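Local coordinates for protein enoyl-CoA hydratase (Bacillus halodurans, PDB 3LKE) that probably hydrates the double bond of 2-enoyl-CoA thioesters, as related enoyl-CoA hydratases of the crotonase family do, at residues V86-V89 with L90-V94; P22-N26 with G27-E31; A223-E226 with L227-Q230; S56-R59 with A60-S63; F62-G65 with P66-E69. All blocks are in the same frame, centred on the assembly; numbering follows the deposited sequence.

Contact 1 (V86-V89 with L90-V94)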
# COMPACT_ATOMS: atom_id res chain seq x y z
N VAL A 86 24.80 12.83 14.60
CA VAL A 86 23.93 13.61 13.72
C VAL A 86 22.72 12.78 13.26
O VAL A 86 21.61 13.28 13.18
CB VAL A 86 24.68 14.21 12.51
CG1 VAL A 86 25.26 13.13 11.64
CG2 VAL A 86 23.76 15.11 11.70
N LEU A 87 22.96 11.50 12.98
CA LEU A 87 21.87 10.60 12.62
C LEU A 87 20.87 10.53 13.76
O LEU A 87 19.67 10.51 13.54
CB LEU A 87 22.41 9.20 12.30
CG LEU A 87 23.09 9.15 10.93
CD1 LEU A 87 23.78 7.80 10.69
CD2 LEU A 87 22.07 9.45 9.82
N HIS A 88 21.39 10.53 14.99
CA HIS A 88 20.54 10.41 16.16
C HIS A 88 19.57 11.58 16.25
O HIS A 88 18.37 11.40 16.42
CB HIS A 88 21.41 10.30 17.43
CG HIS A 88 20.62 10.24 18.70
ND1 HIS A 88 19.91 9.12 19.09
CD2 HIS A 88 20.45 11.15 19.69
CE1 HIS A 88 19.33 9.35 20.25
NE2 HIS A 88 19.64 10.58 20.64
N VAL A 89 20.10 12.80 16.13
CA VAL A 89 19.28 14.00 16.21
C VAL A 89 18.31 14.08 15.04
O VAL A 89 17.13 14.34 15.22
CB VAL A 89 20.16 15.27 16.28
CG1 VAL A 89 19.28 16.51 16.33
CG2 VAL A 89 21.08 15.22 17.49
N LEU A 90 18.81 13.84 13.83
CA LEU A 90 17.95 13.95 12.65
C LEU A 90 16.91 12.84 12.59
O LEU A 90 15.78 13.08 12.18
CB LEU A 90 18.78 14.00 11.37
CG LEU A 90 19.71 15.21 11.22
CD1 LEU A 90 20.52 15.11 9.94
CD2 LEU A 90 18.93 16.53 11.27
N ASN A 91 17.25 11.63 13.02
CA ASN A 91 16.22 10.58 13.10
C ASN A 91 15.13 10.97 14.09
O ASN A 91 13.94 10.73 13.87
CB ASN A 91 16.81 9.23 13.48
CG ASN A 91 17.60 8.61 12.36
OD1 ASN A 91 17.48 9.01 11.19
ND2 ASN A 91 18.42 7.61 12.70
N HIS A 92 15.52 11.59 15.21
CA HIS A 92 14.50 12.02 16.15
C HIS A 92 13.59 13.10 15.58
O HIS A 92 12.39 13.10 15.84
CB HIS A 92 15.09 12.43 17.50
CG HIS A 92 15.25 11.27 18.43
ND1 HIS A 92 14.18 10.70 19.09
CD2 HIS A 92 16.34 10.56 18.80
CE1 HIS A 92 14.60 9.69 19.83
NE2 HIS A 92 15.91 9.59 19.67
N CYS A 93 14.14 14.03 14.79
CA CYS A 93 13.30 14.99 14.09
C CYS A 93 12.23 14.26 13.26
O CYS A 93 11.05 14.59 13.32
CB CYS A 93 14.11 15.88 13.18
SG CYS A 93 15.18 17.04 14.07
N VAL A 94 12.66 13.28 12.48
CA VAL A 94 11.70 12.54 11.64
C VAL A 94 10.60 11.86 12.47
O VAL A 94 9.42 11.94 12.15
CB VAL A 94 12.41 11.48 10.75
CG1 VAL A 94 11.37 10.62 10.03
CG2 VAL A 94 13.35 12.15 9.76
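Over one face of the H88 imidazole, offset toward its rim, lies H92 CD2, 3.5 Å above the ring plane; the H92 ring in turn has H88 ND1 at its edge and in its plane. With centroids 4.8 Å apart and planes at 75°, the pair is an offset T-shaped stack, edge of H92 to face of H88, made at i,i+4 spacing along helix 81-98. The torsions account for it: H88 CG is anti to the backbone N (chi1 177°), which carries the ring alongside the following turn. H88 O also lies near the edge of the H92 ring, 3.2 Å from H92 CD2, while taking the regular helical bond from H92 N at 3.1 Å. Outside the pair, H92 rests on L37 and R41 of helix 30-45.

On another side of the helix, N91 folds back over the preceding turn, with N91 CG 3.0 Å from L87 O. N91 ND2 approaches L87 O at an angle too poor for a hydrogen bond; the amide nitrogen is weakly bonded to T235 OG1 instead. Buried L90 leans on L147 and reaches V86, where L90 CD1 meets V86 CG2 at 3.7 Å.

Contact 2 (P22-N26 with G27-E31)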
# COMPACT_ATOMS: atom_id res chain seq x y z
N PRO A 22 21.39 30.15 6.09
CA PRO A 22 21.79 30.49 4.72
C PRO A 22 23.19 30.02 4.37
O PRO A 22 23.46 29.70 3.22
CB PRO A 22 21.75 32.03 4.70
CG PRO A 22 21.07 32.45 5.95
CD PRO A 22 21.14 31.33 6.94
N GLU A 23 24.09 30.02 5.35
CA GLU A 23 25.46 29.60 5.10
C GLU A 23 25.49 28.25 4.40
O GLU A 23 26.19 28.06 3.40
CB GLU A 23 26.24 29.49 6.41
CG GLU A 23 27.61 28.85 6.23
CD GLU A 23 28.33 28.61 7.55
OE1 GLU A 23 27.69 28.72 8.62
OE2 GLU A 23 29.54 28.30 7.50
N LYS A 24 24.69 27.32 4.92
CA LYS A 24 24.64 25.96 4.38
C LYS A 24 23.39 25.69 3.53
O LYS A 24 23.04 24.54 3.28
CB LYS A 24 24.74 24.95 5.52
CG LYS A 24 26.12 24.87 6.17
CD LYS A 24 26.23 23.63 7.06
CE LYS A 24 27.64 23.49 7.66
NZ LYS A 24 27.84 22.24 8.46
N LYS A 25 22.72 26.75 3.09
CA LYS A 25 21.48 26.61 2.31
C LYS A 25 20.50 25.65 3.00
O LYS A 25 19.94 24.75 2.37
CB LYS A 25 21.77 26.13 0.88
CG LYS A 25 22.75 26.99 0.07
CD LYS A 25 22.33 28.44 -0.02
CE LYS A 25 23.11 29.20 -1.11
NZ LYS A 25 24.50 28.69 -1.22
N ASN A 26 20.30 25.87 4.30
CA ASN A 26 19.37 25.06 5.09
C ASN A 26 19.76 23.58 5.12
O ASN A 26 18.90 22.70 5.23
CB ASN A 26 17.92 25.25 4.60
CG ASN A 26 17.36 26.62 4.98
OD1 ASN A 26 17.99 27.39 5.72
ND2 ASN A 26 16.19 26.94 4.45
N GLY A 27 21.06 23.32 5.03
CA GLY A 27 21.58 21.96 5.08
C GLY A 27 21.40 21.35 6.46
O GLY A 27 21.21 22.06 7.45
N LEU A 28 21.43 20.02 6.51
CA LEU A 28 21.17 19.31 7.75
C LEU A 28 22.47 18.90 8.43
O LEU A 28 23.23 18.09 7.89
CB LEU A 28 20.29 18.08 7.49
CG LEU A 28 19.05 18.34 6.64
CD1 LEU A 28 18.25 17.05 6.46
CD2 LEU A 28 18.19 19.40 7.28
N ASP A 29 22.73 19.47 9.60
CA ASP A 29 23.83 19.03 10.44
C ASP A 29 23.32 18.95 11.86
O ASP A 29 22.14 19.17 12.11
CB ASP A 29 25.05 19.96 10.33
CG ASP A 29 24.75 21.39 10.76
OD1 ASP A 29 23.77 21.63 11.50
OD2 ASP A 29 25.52 22.28 10.35
N ALA A 30 24.20 18.64 12.80
CA ALA A 30 23.78 18.43 14.18
C ALA A 30 23.26 19.72 14.82
O ALA A 30 22.36 19.68 15.66
CB ALA A 30 24.91 17.83 14.99
N GLU A 31 23.83 20.86 14.43
CA GLU A 31 23.43 22.14 14.99
C GLU A 31 22.00 22.50 14.59
O GLU A 31 21.15 22.77 15.43
CB GLU A 31 24.40 23.24 14.55
CG GLU A 31 24.27 24.53 15.33
CD GLU A 31 25.45 25.47 15.11
OE1 GLU A 31 26.43 25.06 14.45
OE2 GLU A 31 25.39 26.62 15.59
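The chain reverses at K24-G27, where K25 and N26 both take positive phi and G27 N gives K24 O a weak hydrogen bond of 2.9 Å, bent to 129°. A side chain on G27 would bring its first carbon against K24 O, so the glycine fits the tight reversal. Beyond it, K24 bridges to D29. The lysine is extended past CG, and its NZ meets D29 OD2 at 3.0 Å in a salt bridge that uses the anti lone pair, the one facing away from OD1. The two side chains run at about a right angle, and K24 CD and CE each lie 3.6 Å from D29 OD2, so the aliphatic end flanks the same oxygen.

Both charged ends have further partners: K24 NZ pairs with D70, and D29 OD2 bonds with Y21 OH. D29 CG stands between its backbone N and carbonyl carbon (chi1 60°), which turns OD1 to the L32 N-H and makes D29 the N-cap of helix 30-45. With an alanine at K24, D29 and D70 would probably lose the cation they share, leaving the cap residue less firmly oriented. N26 serves other partners: its OD1 on Y21 N and its ND2 on F62 O.

This loop links strand 14-19 to helix 30-45. Backbone bonds of K25 with S64 and L28 with G65 tie it to the neighbouring loop, while on helix 81-98 L28 packs on L90 and A30 on E85.

Contact 3 (A223-E226 with L227-Q230)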
# COMPACT_ATOMS: atom_id res chain seq x y z
N ALA A 223 2.64 1.95 13.10
CA ALA A 223 3.64 2.48 12.18
C ALA A 223 4.78 3.21 12.88
O ALA A 223 5.93 3.14 12.46
CB ALA A 223 2.98 3.37 11.13
N ALA A 224 4.48 3.92 13.96
CA ALA A 224 5.53 4.68 14.63
C ALA A 224 6.63 3.76 15.16
O ALA A 224 7.81 4.09 15.10
CB ALA A 224 4.95 5.54 15.74
N GLU A 225 6.24 2.60 15.68
CA GLU A 225 7.21 1.65 16.20
C GLU A 225 8.04 1.07 15.06
O GLU A 225 9.26 0.91 15.17
CB GLU A 225 6.52 0.52 16.97
CG GLU A 225 7.48 -0.53 17.50
CD GLU A 225 8.54 0.06 18.40
OE1 GLU A 225 8.20 0.94 19.22
OE2 GLU A 225 9.72 -0.36 18.29
N GLU A 226 7.37 0.78 13.95
CA GLU A 226 8.04 0.28 12.76
C GLU A 226 9.02 1.29 12.18
O GLU A 226 10.11 0.91 11.75
CB GLU A 226 7.00 -0.12 11.71
CG GLU A 226 6.08 -1.20 12.22
CD GLU A 226 6.84 -2.37 12.81
OE1 GLU A 226 7.61 -3.02 12.06
OE2 GLU A 226 6.67 -2.64 14.02
N LEU A 227 8.63 2.56 12.17
CA LEU A 227 9.52 3.62 11.68
C LEU A 227 10.73 3.71 12.60
O LEU A 227 11.89 3.82 12.15
CB LEU A 227 8.77 4.96 11.64
CG LEU A 227 9.62 6.20 11.35
CD1 LEU A 227 10.44 6.00 10.05
CD2 LEU A 227 8.73 7.43 11.26
N LYS A 228 10.48 3.68 13.90
CA LYS A 228 11.57 3.81 14.86
C LYS A 228 12.60 2.72 14.62
O LYS A 228 13.81 3.00 14.56
CB LYS A 228 11.06 3.75 16.30
CG LYS A 228 12.19 3.75 17.33
CD LYS A 228 11.68 3.94 18.76
CE LYS A 228 11.09 2.66 19.33
NZ LYS A 228 10.79 2.80 20.78
N GLN A 229 12.13 1.49 14.46
CA GLN A 229 13.04 0.38 14.20
C GLN A 229 13.77 0.53 12.87
O GLN A 229 14.94 0.19 12.75
CB GLN A 229 12.30 -0.95 14.24
CG GLN A 229 11.67 -1.26 15.58
CD GLN A 229 10.96 -2.59 15.58
OE1 GLN A 229 11.24 -3.45 14.73
NE2 GLN A 229 10.03 -2.77 16.51
N GLN A 230 13.08 1.05 11.86
CA GLN A 230 13.70 1.20 10.56
C GLN A 230 14.79 2.28 10.61
O GLN A 230 15.84 2.15 9.97
CB GLN A 230 12.65 1.54 9.49
CG GLN A 230 13.21 1.54 8.09
CD GLN A 230 12.45 0.65 7.13
OE1 GLN A 230 11.63 -0.17 7.55
NE2 GLN A 230 12.70 0.81 5.84
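A223-E226 and L227-Q230 are consecutive turns of helix 223-241, and the backbone bonds from L227 N to A223 O (2.8 Å), K228 N to A224 O, Q229 N to E225 O and Q230 N to E226 O all follow the i+4 to i pattern of a regular alpha helix. On its outer surface E225 serves two partners at once. Its CG is anti to the backbone N (chi1 178°) and the chain bends at chi2 (57°), which swings the carboxylate over the next turn. OE2 accepts from Q229 NE2 at 3.0 Å through its anti lone pair; the bond is nearly straight at 168°, with OE2 lying in the amide plane although the carboxylate is turned well out of it. OE1 faces K228, forming a salt bridge to NZ at 3.5 Å. A leucine in place of E225 would probably leave the K228 ammonium without this counter-charge and the Q229 amide free to turn.

On the buried side L227 packs on Y151 and F152 of helix 149-157 and on L95 and F98 of helix 81-98. Q230 adds a polar link there, NE2 to S150 OG, and its side chain also packs on L218 of the second subunit, which places this part of the helix next to an interface of the three-chain assembly. Q229, extended beyond CG, passes along the helix backbone, and its CG lies 3.3 Å from E225 O.

Contact 4 (S56-R59 with A60-S63)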
# COMPACT_ATOMS: atom_id res chain seq x y z
N SER A 56 10.75 27.41 4.88
CA SER A 56 12.06 28.03 4.73
C SER A 56 11.85 29.52 4.53
O SER A 56 10.92 29.94 3.83
CB SER A 56 12.79 27.47 3.51
OG SER A 56 13.99 28.22 3.27
N LYS A 57 12.73 30.32 5.13
CA LYS A 57 12.64 31.77 5.01
C LYS A 57 13.37 32.26 3.76
O LYS A 57 13.35 33.46 3.45
CB LYS A 57 13.23 32.46 6.24
CG LYS A 57 13.08 33.97 6.20
CD LYS A 57 14.08 34.67 7.10
CE LYS A 57 13.85 34.33 8.56
NZ LYS A 57 14.00 35.57 9.38
N HIS A 58 14.02 31.35 3.05
CA HIS A 58 14.85 31.74 1.92
C HIS A 58 14.27 31.31 0.58
O HIS A 58 13.99 30.13 0.34
CB HIS A 58 16.28 31.25 2.11
CG HIS A 58 16.91 31.73 3.37
ND1 HIS A 58 17.37 33.03 3.53
CD2 HIS A 58 17.12 31.11 4.56
CE1 HIS A 58 17.85 33.18 4.75
NE2 HIS A 58 17.71 32.03 5.40
N ARG A 59 14.08 32.30 -0.28
CA ARG A 59 13.42 32.13 -1.56
C ARG A 59 14.05 31.01 -2.40
O ARG A 59 13.33 30.20 -3.00
CB ARG A 59 13.44 33.46 -2.33
CG ARG A 59 12.76 33.43 -3.69
CD ARG A 59 12.57 34.84 -4.24
NE ARG A 59 11.81 35.67 -3.32
CZ ARG A 59 12.31 36.69 -2.62
NH1 ARG A 59 13.58 37.03 -2.75
NH2 ARG A 59 11.52 37.38 -1.80
N ALA A 60 15.37 30.95 -2.43
CA ALA A 60 16.06 30.08 -3.38
C ALA A 60 15.96 28.58 -3.10
O ALA A 60 16.05 27.77 -4.02
CB ALA A 60 17.53 30.48 -3.52
N TYR A 61 15.77 28.20 -1.84
CA TYR A 61 15.86 26.78 -1.49
C TYR A 61 14.98 26.44 -0.30
O TYR A 61 14.78 27.25 0.59
CB TYR A 61 17.31 26.43 -1.15
CG TYR A 61 17.98 27.45 -0.26
CD1 TYR A 61 17.87 27.38 1.13
CD2 TYR A 61 18.70 28.50 -0.80
CE1 TYR A 61 18.48 28.32 1.95
CE2 TYR A 61 19.31 29.44 0.00
CZ TYR A 61 19.20 29.35 1.38
OH TYR A 61 19.80 30.31 2.17
N PHE A 62 14.45 25.22 -0.28
CA PHE A 62 13.86 24.74 0.95
C PHE A 62 14.95 24.16 1.84
O PHE A 62 15.14 24.61 2.97
CB PHE A 62 12.81 23.65 0.71
CG PHE A 62 12.26 23.09 1.98
CD1 PHE A 62 11.34 23.81 2.72
CD2 PHE A 62 12.67 21.85 2.45
CE1 PHE A 62 10.84 23.32 3.90
CE2 PHE A 62 12.18 21.35 3.63
CZ PHE A 62 11.26 22.08 4.36
N SER A 63 15.64 23.15 1.34
CA SER A 63 16.79 22.58 2.06
C SER A 63 17.70 21.79 1.13
O SER A 63 17.25 20.93 0.36
CB SER A 63 16.35 21.68 3.22
OG SER A 63 17.47 21.02 3.80
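H58 and Y61 lie side by side and point the same way, the first and last residues of a type I beta turn that reverses the chain after strand 51-56. Their planes are only 26° apart, but the rings are slid so far, with centroids 5.5 Å apart, that they barely overlap. What sits over the tyrosine is H58 CB, 4.0 Å from the ring centroid and 29° off its normal, a CH-pi contact on the face. Conversely, Y61 OH stands 3.4 Å above the imidazole plane, offset toward the rim. Y61 CG is held between its backbone N and carbonyl carbon (chi1 45°), which folds the ring back against H58, its face to H58 CB. The far end of the imidazole is fixed by a hydrogen bond between H58 NE2 and D20 OD1. The turn's own bond, Y61 N to H58 O, is weak at 3.4 Å; H58 O has a second partner in N109 ND2.

S56 OG links the two limbs of the loop. It accepts from H58 N at 3.1 Å, an ST turn, and donates to Y61 O at 3.0 Å in the carbonyl plane. At F62 the chain turns a corner toward strand 111-113, with backbone bonds to Y111, and here S56 CB approaches F62 CD1 obliquely at 4.0 Å.

Contact 5 (F62-G65 with P66-E69)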
# COMPACT_ATOMS: atom_id res chain seq x y z
N PHE A 62 14.45 25.22 -0.28
CA PHE A 62 13.86 24.74 0.95
C PHE A 62 14.95 24.16 1.84
O PHE A 62 15.14 24.61 2.97
CB PHE A 62 12.81 23.65 0.71
CG PHE A 62 12.26 23.09 1.98
CD1 PHE A 62 11.34 23.81 2.72
CD2 PHE A 62 12.67 21.85 2.45
CE1 PHE A 62 10.84 23.32 3.90
CE2 PHE A 62 12.18 21.35 3.63
CZ PHE A 62 11.26 22.08 4.36
N SER A 63 15.64 23.15 1.34
CA SER A 63 16.79 22.58 2.06
C SER A 63 17.70 21.79 1.13
O SER A 63 17.25 20.93 0.36
CB SER A 63 16.35 21.68 3.22
OG SER A 63 17.47 21.02 3.80
N SER A 64 18.99 22.09 1.20
CA SER A 64 19.97 21.39 0.39
C SER A 64 20.27 19.99 0.93
O SER A 64 21.00 19.22 0.31
CB SER A 64 21.26 22.22 0.31
OG SER A 64 21.81 22.42 1.60
N GLY A 65 19.70 19.65 2.09
CA GLY A 65 19.90 18.33 2.68
C GLY A 65 21.27 18.26 3.33
O GLY A 65 21.95 19.27 3.46
N PRO A 66 21.69 17.06 3.75
CA PRO A 66 23.04 16.91 4.31
C PRO A 66 24.08 17.30 3.27
O PRO A 66 24.04 16.79 2.15
CB PRO A 66 23.13 15.41 4.62
CG PRO A 66 21.71 14.93 4.69
CD PRO A 66 20.96 15.78 3.71
N ARG A 67 24.99 18.21 3.62
CA ARG A 67 25.96 18.73 2.66
C ARG A 67 27.02 17.70 2.31
O ARG A 67 27.53 17.01 3.19
CB ARG A 67 26.64 19.99 3.22
CG ARG A 67 25.72 21.18 3.43
CD ARG A 67 26.36 22.44 2.89
NE ARG A 67 26.41 22.41 1.43
CZ ARG A 67 25.55 23.04 0.63
NH1 ARG A 67 24.58 23.77 1.14
NH2 ARG A 67 25.68 22.94 -0.69
N LEU A 68 27.37 17.62 1.03
CA LEU A 68 28.44 16.73 0.58
C LEU A 68 29.69 16.90 1.43
O LEU A 68 30.25 15.92 1.94
CB LEU A 68 28.78 17.03 -0.88
CG LEU A 68 28.34 16.03 -1.95
CD1 LEU A 68 27.12 15.23 -1.54
CD2 LEU A 68 28.11 16.75 -3.28
N GLU A 69 30.13 18.14 1.59
CA GLU A 69 31.35 18.43 2.34
C GLU A 69 31.28 17.89 3.76
O GLU A 69 32.28 17.39 4.31
CB GLU A 69 31.62 19.95 2.37
CG GLU A 69 31.85 20.56 1.00
CD GLU A 69 30.59 20.61 0.14
OE1 GLU A 69 29.48 20.60 0.69
OE2 GLU A 69 30.73 20.67 -1.11
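S64 OG and R67 NH1 stand 3.1 Å apart without a hydrogen bond between them, because the angle is poor; each is instead bonded to the same acceptor, K24 O in the adjoining loop. S64 OG also bonds with K25 O, so its one proton must be shared or alternate between the two carbonyls. The hydroxyl lies between the backbone N and the carbonyl carbon (chi1 61°), which turns it toward the arginine. R67 reaches back by bending at chi2 and chi3, and S64 OG approaches its guanidinium obliquely. At the edge of that group, in its plane, lies E69 OE1, which forms a long salt bridge with R67 NE at 3.6 Å.

The backbone between them is shaped by G65 and P66. G65 has phi 78°, a conformation natural to glycine, and a beta-carbon there would collide with P66 CD. S63 fixes the approach to it: S63 OG accepts from G65 N at 3.1 Å with an angle of 157°, an ST turn, and is also bonded to N26 O. In crotonase relatives the N-H just after this glycine serves the oxyanion hole; P66 has none to give, so the loop's role here is uncertain.

R67 occupies the N-cap position of helix 68-76. The chain comes from strand 51-56, passes beside strand 111-113, where S63 pairs with Y111 and Y113, and the loop before helix 30-45, then enters helix 68-76.

How the contacts relate
Contacts 2, 4 and 5 form one cluster of loops. The centres of contacts 2 and 5 are about 7 Å apart, contact 4 lies about 11 Å from contact 2, and contacts 4 and 5 share F62 and S63. N26 ties contact 2 to both of them through these two residues. Contact 1 abuts this cluster through contact 2, V86 CG2 touching A30 N at 3.7 Å. Contact 3 is separate: its centre is about 13 Å from that of contact 1 and about 29 Å from that of contact 4, across the chain's centre. No ligand marks the active site; by family resemblance the loop of contact 5 probably lies near the acyl-CoA pocket.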